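Local structure of dITP/XTP pyrophosphatase (Staphylococcus aureus, 4BNQ) at residues 111-119 / 130-141. The protein probably hydrolyses non-canonical purine nucleoside triphosphates such as XTP, dITP and ITP to their monophosphates and diphosphate, clearing them from the nucleotide pool. Residues are numbered along the deposited sequence; the frame is centred on the assembly and turned at random.
With PO4 (phosphate ion), chain E.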
loop_
_atom_site.group_PDB
_atom_site.type_symbol
_atom_site.label_atom_id
_atom_site.label_comp_id
_atom_site.label_asym_id
_atom_site.label_seq_id
_atom_site.Cartn_x
_atom_site.Cartn_y
_atom_site.Cartn_z
ATOM N N ARG A 111 13.320 -15.336 8.911
ATOM C CA ARG A 111 11.908 -15.501 9.250
ATOM C C ARG A 111 10.986 -14.537 8.503
ATOM O O ARG A 111 9.851 -14.285 8.941
ATOM C CB ARG A 111 11.705 -15.320 10.755
ATOM C CG ARG A 111 12.796 -15.947 11.632
ATOM C CD ARG A 111 12.224 -16.362 12.966
ATOM N NE ARG A 111 12.263 -17.807 13.096
ATOM C CZ ARG A 111 11.403 -18.525 13.795
ATOM N NH1 ARG A 111 10.404 -17.943 14.435
ATOM N NH2 ARG A 111 11.547 -19.838 13.841
ATOM N N ARG A 112 11.466 -14.000 7.385
ATOM C CA ARG A 112 10.666 -13.073 6.601
ATOM C C ARG A 112 9.338 -13.709 6.203
ATOM O O ARG A 112 9.277 -14.892 5.845
ATOM C CB ARG A 112 11.434 -12.593 5.370
ATOM C CG ARG A 112 12.584 -11.627 5.708
ATOM C CD ARG A 112 13.402 -11.316 4.475
ATOM N NE ARG A 112 13.951 -12.542 3.901
ATOM C CZ ARG A 112 14.449 -12.655 2.674
ATOM N NH1 ARG A 112 14.483 -11.614 1.853
ATOM N NH2 ARG A 112 14.915 -13.827 2.268
ATOM N N ALA A 113 8.274 -12.922 6.303
ATOM C CA ALA A 113 6.944 -13.382 5.933
ATOM C C ALA A 113 6.167 -12.170 5.465
ATOM O O ALA A 113 6.610 -11.029 5.622
ATOM C CB ALA A 113 6.236 -14.048 7.106
ATOM N N GLN A 114 4.996 -12.417 4.905
ATOM C CA GLN A 114 4.196 -11.355 4.335
ATOM C C GLN A 114 2.737 -11.684 4.592
ATOM O O GLN A 114 2.331 -12.846 4.476
ATOM C CB GLN A 114 4.468 -11.328 2.833
ATOM C CG GLN A 114 3.798 -10.236 2.051
ATOM C CD GLN A 114 3.974 -10.445 0.558
ATOM O OE1 GLN A 114 3.753 -11.550 0.046
ATOM N NE2 GLN A 114 4.386 -9.392 -0.146
ATOM N N PHE A 115 1.951 -10.676 4.961
ATOM C CA PHE A 115 0.513 -10.865 5.092
ATOM C C PHE A 115 -0.128 -10.400 3.799
ATOM O O PHE A 115 0.217 -9.329 3.276
ATOM C CB PHE A 115 -0.045 -10.009 6.216
ATOM C CG PHE A 115 -0.335 -10.761 7.471
ATOM C CD1 PHE A 115 -0.869 -12.027 7.431
ATOM C CD2 PHE A 115 -0.093 -10.179 8.709
ATOM C CE1 PHE A 115 -1.144 -12.705 8.608
ATOM C CE2 PHE A 115 -0.353 -10.860 9.877
ATOM C CZ PHE A 115 -0.872 -12.117 9.829
ATOM N N VAL A 116 -1.066 -11.186 3.292
ATOM C CA VAL A 116 -1.702 -10.870 2.023
ATOM C C VAL A 116 -3.221 -10.789 2.188
ATOM O O VAL A 116 -3.809 -11.622 2.861
ATOM C CB VAL A 116 -1.316 -11.910 0.947
ATOM C CG1 VAL A 116 -2.053 -11.639 -0.347
ATOM C CG2 VAL A 116 0.202 -11.881 0.705
ATOM N N CYS A 117 -3.844 -9.766 1.607
ATOM C CA CYS A 117 -5.294 -9.638 1.639
ATOM C C CYS A 117 -5.853 -9.291 0.268
ATOM O O CYS A 117 -5.464 -8.277 -0.329
ATOM C CB CYS A 117 -5.735 -8.566 2.628
ATOM S SG CYS A 117 -7.500 -8.132 2.405
ATOM N N VAL A 118 -6.756 -10.136 -0.225
ATOM C CA VAL A 118 -7.493 -9.836 -1.443
ATOM C C VAL A 118 -8.967 -9.594 -1.137
ATOM O O VAL A 118 -9.632 -10.445 -0.564
ATOM C CB VAL A 118 -7.396 -10.953 -2.476
ATOM C CG1 VAL A 118 -8.295 -10.626 -3.669
ATOM C CG2 VAL A 118 -5.948 -11.140 -2.920
ATOM N N ILE A 119 -9.457 -8.417 -1.518
ATOM C CA ILE A 119 -10.856 -8.028 -1.345
ATOM C C ILE A 119 -11.540 -8.140 -2.702
ATOM O O ILE A 119 -11.051 -7.573 -3.675
ATOM C CB ILE A 119 -10.949 -6.559 -0.895
ATOM C CG1 ILE A 119 -10.291 -6.367 0.475
ATOM C CG2 ILE A 119 -12.397 -6.074 -0.831
ATOM C CD1 ILE A 119 -11.031 -7.026 1.639
ATOM N N VAL A 130 -11.514 -7.219 -8.002
ATOM C CA VAL A 130 -10.627 -7.636 -6.909
ATOM C C VAL A 130 -9.516 -6.628 -6.616
ATOM O O VAL A 130 -9.015 -5.964 -7.527
ATOM C CB VAL A 130 -9.967 -9.004 -7.199
ATOM C CG1 VAL A 130 -11.022 -10.072 -7.310
ATOM C CG2 VAL A 130 -9.134 -8.936 -8.482
ATOM N N PHE A 131 -9.122 -6.533 -5.342
ATOM C CA PHE A 131 -8.059 -5.622 -4.913
ATOM C C PHE A 131 -7.130 -6.289 -3.897
ATOM O O PHE A 131 -7.596 -6.893 -2.927
ATOM C CB PHE A 131 -8.662 -4.377 -4.276
ATOM C CG PHE A 131 -9.740 -3.736 -5.098
ATOM C CD1 PHE A 131 -11.054 -4.177 -5.022
ATOM C CD2 PHE A 131 -9.447 -2.687 -5.944
ATOM C CE1 PHE A 131 -12.048 -3.573 -5.771
ATOM C CE2 PHE A 131 -10.445 -2.090 -6.700
ATOM C CZ PHE A 131 -11.735 -2.526 -6.614
ATOM N N LYS A 132 -5.820 -6.163 -4.102
ATOM C CA LYS A 132 -4.846 -6.856 -3.257
ATOM C C LYS A 132 -4.019 -5.908 -2.390
ATOM O O LYS A 132 -3.484 -4.918 -2.883
ATOM C CB LYS A 132 -3.918 -7.717 -4.121
ATOM C CG LYS A 132 -2.793 -8.379 -3.356
ATOM C CD LYS A 132 -2.339 -9.699 -3.997
ATOM C CE LYS A 132 -1.642 -9.500 -5.338
ATOM N NZ LYS A 132 -1.132 -10.799 -5.891
ATOM N N GLY A 133 -3.920 -6.214 -1.096
ATOM C CA GLY A 133 -3.033 -5.488 -0.199
ATOM C C GLY A 133 -2.028 -6.429 0.460
ATOM O O GLY A 133 -2.307 -7.628 0.635
ATOM N N THR A 134 -0.847 -5.910 0.797
ATOM C CA THR A 134 0.152 -6.697 1.523
ATOM C C THR A 134 0.863 -5.883 2.610
ATOM O O THR A 134 0.927 -4.651 2.548
ATOM C CB THR A 134 1.229 -7.296 0.584
ATOM O OG1 THR A 134 2.064 -6.246 0.094
ATOM C CG2 THR A 134 0.597 -8.038 -0.592
ATOM N N VAL A 135 1.406 -6.579 3.602
ATOM C CA VAL A 135 2.300 -5.939 4.554
ATOM C C VAL A 135 3.412 -6.913 4.932
ATOM O O VAL A 135 3.171 -8.095 5.117
ATOM C CB VAL A 135 1.550 -5.384 5.796
ATOM C CG1 VAL A 135 1.014 -6.509 6.680
ATOM C CG2 VAL A 135 2.447 -4.426 6.593
ATOM N N SER A 136 4.639 -6.411 5.010
ATOM C CA SER A 136 5.779 -7.270 5.281
ATOM C C SER A 136 6.100 -7.310 6.767
ATOM O O SER A 136 5.780 -6.373 7.509
ATOM C CB SER A 136 7.006 -6.796 4.506
ATOM O OG SER A 136 7.443 -5.528 4.973
ATOM N N GLY A 137 6.744 -8.399 7.186
ATOM C CA GLY A 137 7.180 -8.570 8.557
ATOM C C GLY A 137 8.029 -9.824 8.701
ATOM O O GLY A 137 8.551 -10.362 7.716
ATOM N N GLU A 138 8.159 -10.289 9.939
ATOM C CA GLU A 138 8.972 -11.445 10.253
ATOM C C GLU A 138 8.156 -12.253 11.207
ATOM O O GLU A 138 7.288 -11.700 11.891
ATOM C CB GLU A 138 10.274 -11.014 10.938
ATOM C CG GLU A 138 11.195 -10.193 10.044
ATOM C CD GLU A 138 12.465 -9.736 10.749
ATOM O OE1 GLU A 138 12.394 -9.414 11.958
ATOM O OE2 GLU A 138 13.535 -9.691 10.094
ATOM N N ILE A 139 8.419 -13.556 11.261
ATOM C CA ILE A 139 7.719 -14.395 12.214
ATOM C C ILE A 139 8.527 -14.336 13.499
ATOM O O ILE A 139 9.724 -14.627 13.493
ATOM C CB ILE A 139 7.609 -15.845 11.730
ATOM C CG1 ILE A 139 6.899 -15.898 10.373
ATOM C CG2 ILE A 139 6.909 -16.721 12.785
ATOM C CD1 ILE A 139 5.478 -15.357 10.390
ATOM N N ALA A 140 7.889 -13.945 14.600
ATOM C CA ALA A 140 8.603 -13.839 15.876
ATOM C C ALA A 140 8.906 -15.219 16.447
ATOM O O ALA A 140 8.535 -16.248 15.865
ATOM C CB ALA A 140 7.809 -13.022 16.871
ATOM N N ASP A 141 9.561 -15.235 17.600
ATOM C CA ASP A 141 9.905 -16.503 18.238
ATOM C C ASP A 141 8.819 -16.952 19.219
ATOM O O ASP A 141 9.020 -17.874 19.998
ATOM C CB ASP A 141 11.256 -16.398 18.955
ATOM C CG ASP A 141 11.246 -15.378 20.064
ATOM O OD1 ASP A 141 10.221 -14.696 20.243
ATOM O OD2 ASP A 141 12.267 -15.239 20.769
HETATM P P PO4 E . 6.036 -2.489 3.875
HETATM O O1 PO4 E . 6.210 -1.273 2.994
HETATM O O2 PO4 E . 7.278 -3.345 3.764
HETATM O O3 PO4 E . 4.844 -3.309 3.449
HETATM O O4 PO4 E . 5.854 -2.033 5.309
HETATM O O HOH W 1 14.191 -12.658 10.660
#
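Val130 CB lies 4.2 Å from Val118 CG1. At Phe131 the backbone exchanges two hydrogen bonds with Ile119, whose carbonyl oxygen also sits at the edge of the Phe131 ring. Lys132 crosses the two valines of strand 112-119 with its aliphatic part: CD lies 4.0 Å from Val118 CG2 and also meets Val116 CG1, and the bend at chi3 (68°) then carries the amine away. Gly133 and Cys117 form the next hydrogen-bonded pair, Gly133 N reaching Cys117 O at 2.7 Å in a nearly straight bond (172°). Cys117 touches Ser69 and His177, both predicted substrate-binding residues, so this point of the hairpin backs the probable nucleotide pocket. The two strands are the arms of a long, twisted antiparallel hairpin at the middle of the main sheet of this HAM1-family fold. Thr134 lies alongside Val116, methyl to methyl (CG2 to CG2, 4.1 Å). Val135 turns CG1 to Phe115 CB at 3.7 Å, at the edge of the Phe115 ring. From the opposite face Ser136 OG, held between backbone N and carbonyl carbon (chi1 66°), makes a short contact of 2.5 Å with O2 of a phosphate, probably from the crystallisation liquor, which sits between the subunits and also bonds to Ser136 and Lys159 of the second subunit. Gly137 pairs with Ala113, whose N-H comes in above the Gly137 carbonyl plane. Beyond Glu138, Ile139 N bonds to Arg111 O, and Ile139 CD1 closes on Ala113 CB at 3.6 Å. Arg111 NH1 ends 2.9 Å from Ala140 O, while its NE bonds to Thr108 O.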